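Local coordinates for solute Binding Protein, BlMnBP1 in complex with mannotriose (Bifidobacterium, PDB 6FUV) that probably captures manno-oligosaccharides such as beta-mannotriose outside the cell as the solute-binding component of an ABC transporter, at residues Gly126-Gly131 with Ile341-Asn346; Asn2-Thr7 with Arg317-Met322; Met206-Thr211 with Glu373-Asp378; Thr16-Lys21 with Met53-Thr58. One frame throughout, in Å; residues are numbered along the deposited sequence.

How the contacts relate
The N-terminal tail opens contact 2, which closes a long loop when residues 2-7 meet helix 315-330. Nested within that loop, contact 4 joins the approach to strand 22-28 with the turn before strand 57-63, and the two touch where E319 packs on L20. Contact 1 starts from strand 123-132 and closes at 341-346, just beyond helix 334-337, so it crosses contact 2; contacts 1 and 4 both reach the larger sheet. Contact 3 begins inside the loops of contacts 1 and 2 and closes past both, at helix 375-383. It lies apart from the others, its centre about 44 Å from that of contact 4.

Contact 1: Gly126-Gly131 with Ile341-Asn346; sequences GVATDG and IPIVKN
I343 drives its side chain into residues 128-131, while G131 and I341 form a single antiparallel bridge in its hydrogen-bonded form, fixing the loop after helix 334-337 to the end of strand 123-132, part of the larger sheet of this periplasmic-binding-protein fold. G131 N donates to I341 O over 2.6 Å, almost straight at 172° and directed at a carbonyl lone pair. The return bond from I341 N to G131 O is 2.8 Å long, its donor tilted slightly from the carbonyl plane. Backbone meets backbone closely at G131, and CB of I341 rests against its carbonyl; the I341 side chain also reaches L301 of strand 298-309.

In I343, CG1 stands beside the backbone N with CG2 on the carbonyl side (chi1 -73°), and the further bend to CD1 tucks the methyl group under the peptide between D130 and G131. CG1 runs over the strand backbone, 3.3 Å from A128 O, and CD1 meets CB of A128 at 3.9 Å. The other branch, CG2, faces CG1 of V127, and T329 of helix 315-330 lines the same buried patch. D130 turns its carboxylate elsewhere, to Q132 and N304. The T129 side chain lies about 6 Å from a bound mannose, so the sugar site is close. A water bridges the two segments: it accepts from I343 N at 2.9 Å and donates to T129 O at 3.2 Å.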
loop_
_atom_site.group_PDB
_atom_site.type_symbol
_atom_site.label_atom_id
_atom_site.label_comp_id
_atom_site.label_asym_id
_atom_site.label_seq_id
_atom_site.Cartn_x
_atom_site.Cartn_y
_atom_site.Cartn_z
ATOM N N GLY A 126 15.339 0.916 1.416
ATOM C CA GLY A 126 14.165 1.719 1.154
ATOM C C GLY A 126 13.639 2.471 2.338
ATOM O O GLY A 126 13.659 1.935 3.425
ATOM N N VAL A 127 13.185 3.703 2.135
ATOM C CA VAL A 127 12.542 4.543 3.138
ATOM C C VAL A 127 11.134 4.828 2.619
ATOM O O VAL A 127 10.965 5.336 1.491
ATOM C CB VAL A 127 13.327 5.844 3.383
ATOM C CG1 VAL A 127 12.568 6.775 4.349
ATOM C CG2 VAL A 127 14.714 5.506 3.906
ATOM N N ALA A 128 10.129 4.479 3.429
ATOM C CA ALA A 128 8.751 4.618 2.998
ATOM C C ALA A 128 8.392 6.092 2.960
ATOM O O ALA A 128 8.873 6.882 3.775
ATOM C CB ALA A 128 7.829 3.860 3.923
ATOM N N THR A 129 7.613 6.473 1.949
ATOM C CA THR A 129 7.172 7.857 1.890
ATOM C C THR A 129 6.303 8.187 3.093
ATOM O O THR A 129 6.279 9.334 3.542
ATOM C CB THR A 129 6.431 8.133 0.600
ATOM O OG1 THR A 129 5.248 7.361 0.607
ATOM C CG2 THR A 129 7.295 7.816 -0.603
ATOM N N ASP A 130 5.500 7.231 3.545
ATOM C CA ASP A 130 4.789 7.337 4.812
ATOM C C ASP A 130 4.297 5.963 5.245
ATOM O O ASP A 130 4.450 4.977 4.517
ATOM C CB ASP A 130 3.631 8.313 4.725
ATOM C CG ASP A 130 2.651 7.994 3.660
ATOM O OD1 ASP A 130 2.261 6.821 3.527
ATOM O OD2 ASP A 130 2.221 8.958 2.970
ATOM N N GLY A 131 3.762 5.918 6.474
ATOM C CA GLY A 131 3.174 4.710 6.996
ATOM C C GLY A 131 1.745 4.548 6.499
ATOM O O GLY A 131 0.980 5.506 6.424
ATOM N N ILE A 341 1.167 7.944 7.793
ATOM C CA ILE A 341 1.730 7.940 9.135
ATOM C C ILE A 341 3.152 8.442 8.961
ATOM O O ILE A 341 3.878 7.933 8.107
ATOM C CB ILE A 341 1.626 6.552 9.791
ATOM C CG1 ILE A 341 0.145 6.295 10.124
ATOM C CG2 ILE A 341 2.376 6.519 11.072
ATOM C CD1 ILE A 341 -0.176 4.913 10.543
ATOM N N PRO A 342 3.611 9.400 9.754
ATOM C CA PRO A 342 4.970 9.921 9.551
ATOM C C PRO A 342 6.009 8.844 9.780
ATOM O O PRO A 342 5.875 8.006 10.672
ATOM C CB PRO A 342 5.092 11.044 10.584
ATOM C CG PRO A 342 4.071 10.668 11.664
ATOM C CD PRO A 342 2.941 10.000 10.918
ATOM N N ILE A 343 7.052 8.876 8.952
ATOM C CA ILE A 343 8.089 7.859 9.023
ATOM C C ILE A 343 9.232 8.201 9.966
ATOM O O ILE A 343 9.920 7.296 10.445
ATOM C CB ILE A 343 8.636 7.601 7.607
ATOM C CG1 ILE A 343 7.612 6.826 6.783
ATOM C CG2 ILE A 343 9.899 6.783 7.602
ATOM C CD1 ILE A 343 7.256 5.413 7.427
ATOM N N VAL A 344 9.433 9.471 10.285
ATOM C CA VAL A 344 10.369 9.764 11.351
ATOM C C VAL A 344 9.998 8.888 12.549
ATOM O O VAL A 344 8.849 8.875 13.003
ATOM C CB VAL A 344 10.345 11.259 11.710
ATOM C CG1 VAL A 344 11.190 11.477 12.948
ATOM C CG2 VAL A 344 10.835 12.140 10.601
ATOM N N LYS A 345 11.009 8.241 13.127
ATOM C CA LYS A 345 10.779 7.064 13.964
ATOM C C LYS A 345 9.872 7.368 15.142
ATOM O O LYS A 345 8.932 6.618 15.411
ATOM C CB LYS A 345 12.108 6.496 14.472
ATOM C CG LYS A 345 11.972 5.358 15.537
ATOM C CD LYS A 345 11.217 4.191 14.954
ATOM C CE LYS A 345 11.093 3.053 15.913
ATOM N NZ LYS A 345 12.326 2.239 16.001
ATOM N N ASN A 346 10.168 8.422 15.899
ATOM C CA ASN A 346 9.417 8.697 17.121
ATOM C C ASN A 346 8.495 9.897 16.977
ATOM O O ASN A 346 8.163 10.555 17.954
ATOM C CB ASN A 346 10.339 8.923 18.322
ATOM C CG ASN A 346 11.245 7.748 18.617
ATOM O OD1 ASN A 346 12.439 7.893 18.589
ATOM N ND2 ASN A 346 10.674 6.603 18.953
HETATM O O HOH W 1 7.191 10.310 6.470
#

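Contact 2: Asn2-Thr7 with Arg317-Met322; sequences NKAGVT and RQEAAM
K3 and Q318 meet where the N-terminal tail is laid along helix 315-330, an irregular segment packed on a helix of the periplasmic-binding-protein fold. The one hydrogen bond between the segments runs from K3 N to Q318 OE1, 2.9 Å long and nearly straight at 171°. Q318 can offer that oxygen because its chain leaves the helix beside its own backbone N and then stays extended, carrying the amide out to the tail. The equally stretched K3 chain passes over this amide, the two side chains crossing at about a right angle: CB lies 3.4 Å from Q318 OE1, and CE is 3.6 Å from Q318 NE2. Beyond it, K3 NZ is bound by the carbonyls of K311 and S313, just ahead of the helix, whereas Q318 NE2 has weak bonds to N310 O and N1 O.

One residue further on, E319 places CG anti to the backbone N (chi1 167°), and its straight chain lays the carboxylate against the methyl groups of A4 and V6. Its OE1 approaches CB of A4 and its OE2 approaches CG2 of V6, the V6 and E319 side chains crossing obliquely. These are van der Waals contacts between a carboxylate and methyl groups; the aliphatic part of E319 meanwhile leans on L20.

The tail is folded on itself by N2, whose ND2 donates to V6 O over 2.7 Å from above the carbonyl plane. M322, its chain bent at chi2 (143°) and chi3, brings SD 3.7 Å from that same V6 O.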
loop_
_atom_site.group_PDB
_atom_site.type_symbol
_atom_site.label_atom_id
_atom_site.label_comp_id
_atom_site.label_asym_id
_atom_site.label_seq_id
_atom_site.Cartn_x
_atom_site.Cartn_y
_atom_site.Cartn_z
ATOM N N ASN A 2 27.252 2.377 -1.939
ATOM C CA ASN A 2 27.308 3.803 -1.650
ATOM C C ASN A 2 28.640 4.311 -2.162
ATOM O O ASN A 2 29.682 4.048 -1.554
ATOM C CB ASN A 2 27.153 4.071 -0.155
ATOM C CG ASN A 2 26.851 5.490 0.146
ATOM O OD1 ASN A 2 27.417 6.387 -0.460
ATOM N ND2 ASN A 2 25.932 5.717 1.083
ATOM N N LYS A 3 28.594 5.091 -3.236
ATOM C CA LYS A 3 29.793 5.609 -3.860
ATOM C C LYS A 3 30.352 6.763 -3.056
ATOM O O LYS A 3 31.572 6.906 -2.975
ATOM C CB LYS A 3 29.493 6.030 -5.311
ATOM C CG LYS A 3 29.185 4.861 -6.218
ATOM C CD LYS A 3 28.805 5.234 -7.631
ATOM C CE LYS A 3 28.174 4.060 -8.374
ATOM N NZ LYS A 3 27.467 4.413 -9.642
ATOM N N ALA A 4 29.487 7.614 -2.482
ATOM C CA ALA A 4 29.993 8.745 -1.698
ATOM C C ALA A 4 30.271 8.397 -0.245
ATOM O O ALA A 4 30.838 9.212 0.486
ATOM C CB ALA A 4 29.018 9.921 -1.713
ATOM N N GLY A 5 29.917 7.201 0.189
ATOM C CA GLY A 5 30.138 6.802 1.563
ATOM C C GLY A 5 29.419 7.674 2.577
ATOM O O GLY A 5 29.708 7.635 3.783
ATOM N N VAL A 6 28.473 8.473 2.093
ATOM C CA VAL A 6 27.615 9.263 2.965
ATOM C C VAL A 6 26.356 8.464 3.249
ATOM O O VAL A 6 25.649 8.077 2.317
ATOM C CB VAL A 6 27.265 10.611 2.325
ATOM C CG1 VAL A 6 26.177 11.306 3.135
ATOM C CG2 VAL A 6 28.511 11.463 2.228
ATOM N N THR A 7 26.077 8.203 4.524
ATOM C CA THR A 7 24.881 7.448 4.868
ATOM C C THR A 7 23.794 8.344 5.446
ATOM O O THR A 7 24.040 9.472 5.862
ATOM C CB THR A 7 25.193 6.311 5.853
ATOM O OG1 THR A 7 25.607 6.823 7.131
ATOM C CG2 THR A 7 26.263 5.403 5.321
ATOM N N ARG A 317 25.031 12.300 -7.496
ATOM C CA ARG A 317 23.586 12.127 -7.558
ATOM C C ARG A 317 23.094 11.207 -6.460
ATOM O O ARG A 317 22.004 11.427 -5.918
ATOM C CB ARG A 317 23.156 11.586 -8.917
ATOM C CG ARG A 317 23.381 12.601 -10.073
ATOM C CD ARG A 317 22.677 12.159 -11.361
ATOM N NE ARG A 317 22.682 13.274 -12.301
ATOM C CZ ARG A 317 23.589 13.457 -13.251
ATOM N NH1 ARG A 317 24.530 12.559 -13.428
ATOM N NH2 ARG A 317 23.541 14.532 -14.026
ATOM N N GLN A 318 23.875 10.167 -6.127
ATOM C CA GLN A 318 23.499 9.290 -5.029
ATOM C C GLN A 318 23.341 10.102 -3.753
ATOM O O GLN A 318 22.340 9.981 -3.059
ATOM C CB GLN A 318 24.526 8.162 -4.831
ATOM C CG GLN A 318 24.570 7.108 -5.913
ATOM C CD GLN A 318 25.433 5.951 -5.561
ATOM O OE1 GLN A 318 26.139 5.964 -4.550
ATOM N NE2 GLN A 318 25.324 4.905 -6.336
ATOM N N GLU A 319 24.320 10.934 -3.423
ATOM C CA GLU A 319 24.262 11.726 -2.201
ATOM C C GLU A 319 23.148 12.763 -2.262
ATOM O O GLU A 319 22.430 12.947 -1.294
ATOM C CB GLU A 319 25.625 12.382 -1.967
ATOM C CG GLU A 319 25.617 13.463 -0.936
ATOM C CD GLU A 319 26.989 13.964 -0.520
ATOM O OE1 GLU A 319 27.977 13.693 -1.230
ATOM O OE2 GLU A 319 27.068 14.637 0.549
ATOM N N ALA A 320 23.008 13.470 -3.377
ATOM C CA ALA A 320 21.893 14.399 -3.511
ATOM C C ALA A 320 20.558 13.684 -3.315
ATOM O O ALA A 320 19.648 14.206 -2.664
ATOM C CB ALA A 320 21.949 15.066 -4.884
ATOM N N ALA A 321 20.430 12.477 -3.853
ATOM C CA ALA A 321 19.185 11.738 -3.723
ATOM C C ALA A 321 18.937 11.311 -2.278
ATOM O O ALA A 321 17.797 11.346 -1.808
ATOM C CB ALA A 321 19.218 10.517 -4.648
ATOM N N MET A 322 19.987 10.908 -1.558
ATOM C CA MET A 322 19.830 10.558 -0.159
ATOM C C MET A 322 19.427 11.763 0.659
ATOM O O MET A 322 18.575 11.642 1.551
ATOM C CB MET A 322 21.124 9.985 0.366
ATOM C CG MET A 322 20.963 9.321 1.743
ATOM S SD MET A 322 21.979 7.830 1.898
ATOM C CE MET A 322 21.655 7.064 0.326
#

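Contact 3: Met206-Thr211 with Glu373-Asp378; sequences MPHDKT and EDLFAD
F376 turns the edge of its ring to CD of P207 and to the sulfur of M206. CD of P207 lies near the ring plane, 4.2 Å from F376 CD2, and the two side chains cross at about a right angle. At the neighbouring ring atom, F376 CE2, CB and the terminal CE of M206 each come to 4.0 Å. The sulfur sits at the edge as well, SD being 5.5 Å from the ring centroid and 88° off the ring normal, a Met-aromatic contact made with the rim and not with the pi face. A further aromatic partner is W420 of helix 409-426, which meets F376 edge to face. The second flat group, the imidazole of H208, receives the CD2 methyl of L375, 3.9 Å from H208 CE1; H208 NE2 is held by the carboxylate of E372.

L375 and F376 begin helix 375-383, and this helix start is set against the short 3-10 segment that follows helix 201-205. The contact therefore joins two helical elements of the periplasmic-binding-protein fold, with helix 409-426 as a third: W420 NE1 donates to M206 O. P207 touches both residues of the helix start by apolar packing, F376 through CD and L375 through CB. F376 has CG anti to its own amide nitrogen (chi1 -173°), which swings the ring from the helix toward M206, while L375, with a similar first torsion, sets CG 4.0 Å from CB of P207.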
loop_
_atom_site.group_PDB
_atom_site.type_symbol
_atom_site.label_atom_id
_atom_site.label_comp_id
_atom_site.label_asym_id
_atom_site.label_seq_id
_atom_site.Cartn_x
_atom_site.Cartn_y
_atom_site.Cartn_z
ATOM N N MET A 206 2.325 -18.178 7.576
ATOM C CA MET A 206 2.036 -18.506 6.178
ATOM C C MET A 206 3.126 -19.328 5.503
ATOM O O MET A 206 2.795 -20.316 4.832
ATOM C CB MET A 206 1.773 -17.207 5.410
ATOM C CG MET A 206 0.386 -16.628 5.613
ATOM S SD MET A 206 -0.080 -15.373 4.444
ATOM C CE MET A 206 0.070 -16.206 2.883
ATOM N N PRO A 207 4.418 -19.022 5.642
ATOM C CA PRO A 207 5.434 -19.892 5.027
ATOM C C PRO A 207 5.547 -21.274 5.679
ATOM O O PRO A 207 6.294 -22.118 5.194
ATOM C CB PRO A 207 6.710 -19.065 5.177
ATOM C CG PRO A 207 6.477 -18.270 6.451
ATOM C CD PRO A 207 5.011 -17.910 6.408
ATOM N N HIS A 208 4.783 -21.573 6.717
ATOM C CA HIS A 208 4.812 -22.886 7.362
ATOM C C HIS A 208 3.417 -23.507 7.416
ATOM O O HIS A 208 3.102 -24.295 8.299
ATOM C CB HIS A 208 5.366 -22.796 8.777
ATOM C CG HIS A 208 6.786 -22.375 8.853
ATOM N ND1 HIS A 208 7.829 -23.235 8.605
ATOM C CD2 HIS A 208 7.341 -21.204 9.224
ATOM C CE1 HIS A 208 8.969 -22.609 8.815
ATOM N NE2 HIS A 208 8.703 -21.364 9.166
ATOM N N ASP A 209 2.555 -23.117 6.488
ATOM C CA ASP A 209 1.138 -23.453 6.498
ATOM C C ASP A 209 0.738 -23.784 5.067
ATOM O O ASP A 209 0.987 -23.007 4.147
ATOM C CB ASP A 209 0.331 -22.283 7.060
ATOM C CG ASP A 209 -1.135 -22.539 7.086
ATOM O OD1 ASP A 209 -1.573 -23.654 6.670
ATOM O OD2 ASP A 209 -1.849 -21.596 7.516
ATOM N N LYS A 210 0.223 -24.985 4.875
ATOM C CA LYS A 210 -0.169 -25.442 3.546
ATOM C C LYS A 210 -1.520 -24.894 3.103
ATOM O O LYS A 210 -1.829 -24.939 1.899
ATOM C CB LYS A 210 -0.239 -26.982 3.500
ATOM C CG LYS A 210 1.067 -27.690 3.652
ATOM C CD LYS A 210 0.906 -29.154 3.346
ATOM C CE LYS A 210 1.620 -29.535 2.079
ATOM N NZ LYS A 210 1.293 -30.921 1.622
ATOM N N THR A 211 -2.314 -24.372 4.033
ATOM C CA THR A 211 -3.649 -23.988 3.681
ATOM C C THR A 211 -4.027 -22.666 4.327
ATOM O O THR A 211 -5.113 -22.575 4.925
ATOM C CB THR A 211 -4.657 -25.056 4.138
ATOM O OG1 THR A 211 -4.635 -25.201 5.564
ATOM C CG2 THR A 211 -4.349 -26.364 3.489
ATOM N N GLU A 373 14.476 -15.387 6.248
ATOM C CA GLU A 373 14.173 -14.087 5.656
ATOM C C GLU A 373 13.719 -14.182 4.198
ATOM O O GLU A 373 13.064 -13.269 3.698
ATOM C CB GLU A 373 15.431 -13.195 5.763
ATOM C CG GLU A 373 15.192 -11.716 5.395
ATOM C CD GLU A 373 16.444 -10.797 5.539
ATOM O OE1 GLU A 373 17.611 -11.276 5.457
ATOM O OE2 GLU A 373 16.244 -9.578 5.745
ATOM N N ASP A 374 14.046 -15.260 3.506
ATOM C CA ASP A 374 13.669 -15.436 2.118
ATOM C C ASP A 374 12.558 -16.464 1.921
ATOM O O ASP A 374 12.072 -16.603 0.803
ATOM C CB ASP A 374 14.900 -15.874 1.305
ATOM C CG ASP A 374 15.979 -14.842 1.257
ATOM O OD1 ASP A 374 15.690 -13.684 0.857
ATOM O OD2 ASP A 374 17.129 -15.190 1.616
ATOM N N LEU A 375 12.159 -17.196 2.968
ATOM C CA LEU A 375 11.238 -18.320 2.804
ATOM C C LEU A 375 9.894 -17.872 2.232
ATOM O O LEU A 375 9.403 -18.438 1.250
ATOM C CB LEU A 375 11.046 -19.025 4.143
ATOM C CG LEU A 375 10.368 -20.403 4.077
ATOM C CD1 LEU A 375 11.047 -21.360 3.076
ATOM C CD2 LEU A 375 10.276 -20.993 5.480
ATOM N N PHE A 376 9.281 -16.841 2.814
ATOM C CA PHE A 376 8.014 -16.369 2.260
ATOM C C PHE A 376 8.161 -15.993 0.793
ATOM O O PHE A 376 7.334 -16.372 -0.031
ATOM C CB PHE A 376 7.496 -15.162 3.028
ATOM C CG PHE A 376 6.109 -14.724 2.621
ATOM C CD1 PHE A 376 5.920 -13.947 1.522
ATOM C CD2 PHE A 376 5.010 -15.074 3.362
ATOM C CE1 PHE A 376 4.666 -13.516 1.161
ATOM C CE2 PHE A 376 3.734 -14.646 2.996
ATOM C CZ PHE A 376 3.574 -13.869 1.881
ATOM N N ALA A 377 9.192 -15.216 0.447
ATOM C CA ALA A 377 9.322 -14.713 -0.919
ATOM C C ALA A 377 9.502 -15.865 -1.902
ATOM O O ALA A 377 8.926 -15.867 -2.991
ATOM C CB ALA A 377 10.489 -13.717 -0.989
ATOM N N ASP A 378 10.251 -16.888 -1.512
ATOM C CA ASP A 378 10.452 -18.036 -2.396
ATOM C C ASP A 378 9.153 -18.812 -2.603
ATOM O O ASP A 378 8.843 -19.220 -3.733
ATOM C CB ASP A 378 11.519 -18.961 -1.815
ATOM C CG ASP A 378 12.935 -18.392 -1.945
ATOM O OD1 ASP A 378 13.119 -17.371 -2.643
ATOM O OD2 ASP A 378 13.891 -18.969 -1.399
#

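Contact 4: Thr16-Lys21 with Met53-Thr58; sequences TGKDLK and MYPNIT
Y54 points its hydroxyl at T16, linking the two loops at one end of a beta-alpha-beta crossover in which parallel strands 22-28 and 57-63 are joined through helix 43-53. T16 O lies in the plane of the tyrosine ring, at its edge, and accepts from Y54 OH at 2.7 Å; the bond also lies in the carbonyl plane. The same hydroxyl is reached by G14 N, so two bonds hold the ring's end, while F50 meets the ring with its plane turned by only about 20°.

K18 comes obliquely past this ring. Its chain, bent at chi2 (-77°) and chi3, brings CG to 4.1 Å from Y54 CE1 and then folds back so that NZ donates to M53 O at 3.2 Å. On the other flank K21 and N56 lie side by side and point the same way, CG of K21 being 4.1 Å from CB of N56. Their backbones are close too: K21 CA makes a CH...O contact with N56 O. N56 turns its amide to a water, which takes a hydrogen from N56 ND2 at 2.6 Å and donates to K18 O and L20 O, its oxygen lying 2.9 Å from each.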
loop_
_atom_site.group_PDB
_atom_site.type_symbol
_atom_site.label_atom_id
_atom_site.label_comp_id
_atom_site.label_asym_id
_atom_site.label_seq_id
_atom_site.Cartn_x
_atom_site.Cartn_y
_atom_site.Cartn_z
ATOM N N THR A 16 25.158 19.070 5.231
ATOM C CA THR A 16 25.715 18.042 4.370
ATOM C C THR A 16 25.325 18.281 2.911
ATOM O O THR A 16 24.197 18.630 2.592
ATOM C CB THR A 16 25.242 16.642 4.821
ATOM O OG1 THR A 16 25.528 16.437 6.216
ATOM C CG2 THR A 16 25.903 15.610 3.979
ATOM N N GLY A 17 26.280 18.125 2.025
ATOM C CA GLY A 17 26.040 18.251 0.606
ATOM C C GLY A 17 25.706 19.641 0.132
ATOM O O GLY A 17 25.241 19.797 -1.012
ATOM N N LYS A 18 25.969 20.665 0.955
ATOM C CA LYS A 18 25.660 22.018 0.522
ATOM C C LYS A 18 26.577 22.489 -0.596
ATOM O O LYS A 18 26.314 23.529 -1.204
ATOM C CB LYS A 18 25.742 22.951 1.721
ATOM C CG LYS A 18 24.434 23.149 2.417
ATOM C CD LYS A 18 23.520 24.111 1.630
ATOM C CE LYS A 18 23.075 25.293 2.503
ATOM N NZ LYS A 18 22.267 26.286 1.734
ATOM N N ASP A 19 27.632 21.746 -0.888
ATOM C CA ASP A 19 28.561 22.050 -1.963
ATOM C C ASP A 19 28.214 21.345 -3.267
ATOM O O ASP A 19 28.880 21.589 -4.273
ATOM C CB ASP A 19 29.969 21.648 -1.553
ATOM C CG ASP A 19 30.067 20.166 -1.167
ATOM O OD1 ASP A 19 29.304 19.738 -0.235
ATOM O OD2 ASP A 19 30.887 19.444 -1.809
ATOM N N LEU A 20 27.187 20.509 -3.270
ATOM C CA LEU A 20 26.808 19.738 -4.436
ATOM C C LEU A 20 26.015 20.586 -5.413
ATOM O O LEU A 20 25.139 21.353 -5.030
ATOM C CB LEU A 20 25.986 18.525 -3.995
ATOM C CG LEU A 20 26.705 17.375 -3.297
ATOM C CD1 LEU A 20 25.715 16.477 -2.561
ATOM C CD2 LEU A 20 27.470 16.538 -4.285
ATOM N N LYS A 21 26.345 20.452 -6.679
ATOM C CA LYS A 21 25.544 20.955 -7.789
ATOM C C LYS A 21 25.192 19.752 -8.666
ATOM O O LYS A 21 26.061 19.223 -9.378
ATOM C CB LYS A 21 26.314 22.013 -8.588
ATOM C CG LYS A 21 26.684 23.273 -7.820
ATOM C CD LYS A 21 27.392 24.275 -8.732
ATOM C CE LYS A 21 27.359 25.688 -8.175
ATOM N NZ LYS A 21 28.189 26.623 -9.013
ATOM N N MET A 53 16.280 25.109 1.045
ATOM C CA MET A 53 17.407 24.602 1.816
ATOM C C MET A 53 18.540 24.151 0.906
ATOM O O MET A 53 19.712 24.392 1.214
ATOM C CB MET A 53 16.942 23.453 2.714
ATOM C CG MET A 53 17.702 23.336 4.026
ATOM S SD MET A 53 17.181 21.971 5.119
ATOM C CE MET A 53 15.413 22.310 5.185
ATOM N N TYR A 54 18.217 23.508 -0.221
ATOM C CA TYR A 54 19.223 22.975 -1.141
ATOM C C TYR A 54 18.936 23.540 -2.529
ATOM O O TYR A 54 18.399 22.846 -3.413
ATOM C CB TYR A 54 19.228 21.442 -1.147
ATOM C CG TYR A 54 19.894 20.827 0.065
ATOM C CD1 TYR A 54 21.255 20.686 0.128
ATOM C CD2 TYR A 54 19.151 20.414 1.155
ATOM C CE1 TYR A 54 21.870 20.120 1.235
ATOM C CE2 TYR A 54 19.765 19.863 2.299
ATOM C CZ TYR A 54 21.109 19.726 2.327
ATOM O OH TYR A 54 21.698 19.167 3.434
ATOM N N PRO A 55 19.295 24.799 -2.765
ATOM C CA PRO A 55 18.977 25.405 -4.065
ATOM C C PRO A 55 19.737 24.825 -5.237
ATOM O O PRO A 55 19.257 24.946 -6.350
ATOM C CB PRO A 55 19.333 26.880 -3.855
ATOM C CG PRO A 55 20.372 26.816 -2.763
ATOM C CD PRO A 55 19.895 25.767 -1.841
ATOM N N ASN A 56 20.892 24.219 -5.048
ATOM C CA ASN A 56 21.702 23.712 -6.143
ATOM C C ASN A 56 21.502 22.230 -6.398
ATOM O O ASN A 56 22.233 21.647 -7.206
ATOM C CB ASN A 56 23.178 23.970 -5.875
ATOM C CG ASN A 56 23.499 25.419 -5.775
ATOM O OD1 ASN A 56 22.808 26.249 -6.327
ATOM N ND2 ASN A 56 24.580 25.742 -5.059
ATOM N N ILE A 57 20.530 21.616 -5.733
ATOM C CA ILE A 57 20.104 20.260 -6.032
ATOM C C ILE A 57 18.785 20.399 -6.768
ATOM O O ILE A 57 17.754 20.655 -6.172
ATOM C CB ILE A 57 19.970 19.385 -4.785
ATOM C CG1 ILE A 57 21.331 19.062 -4.221
ATOM C CG2 ILE A 57 19.257 18.168 -5.164
ATOM C CD1 ILE A 57 21.368 18.544 -2.799
ATOM N N THR A 58 18.838 20.233 -8.081
ATOM C CA THR A 58 17.664 20.294 -8.932
ATOM C C THR A 58 17.024 18.923 -8.927
ATOM O O THR A 58 17.696 17.906 -9.137
ATOM C CB THR A 58 18.040 20.721 -10.354
ATOM O OG1 THR A 58 18.786 21.943 -10.267
ATOM C CG2 THR A 58 16.804 20.961 -11.202
HETATM O O HOH W 2 26.145 23.901 -4.079
#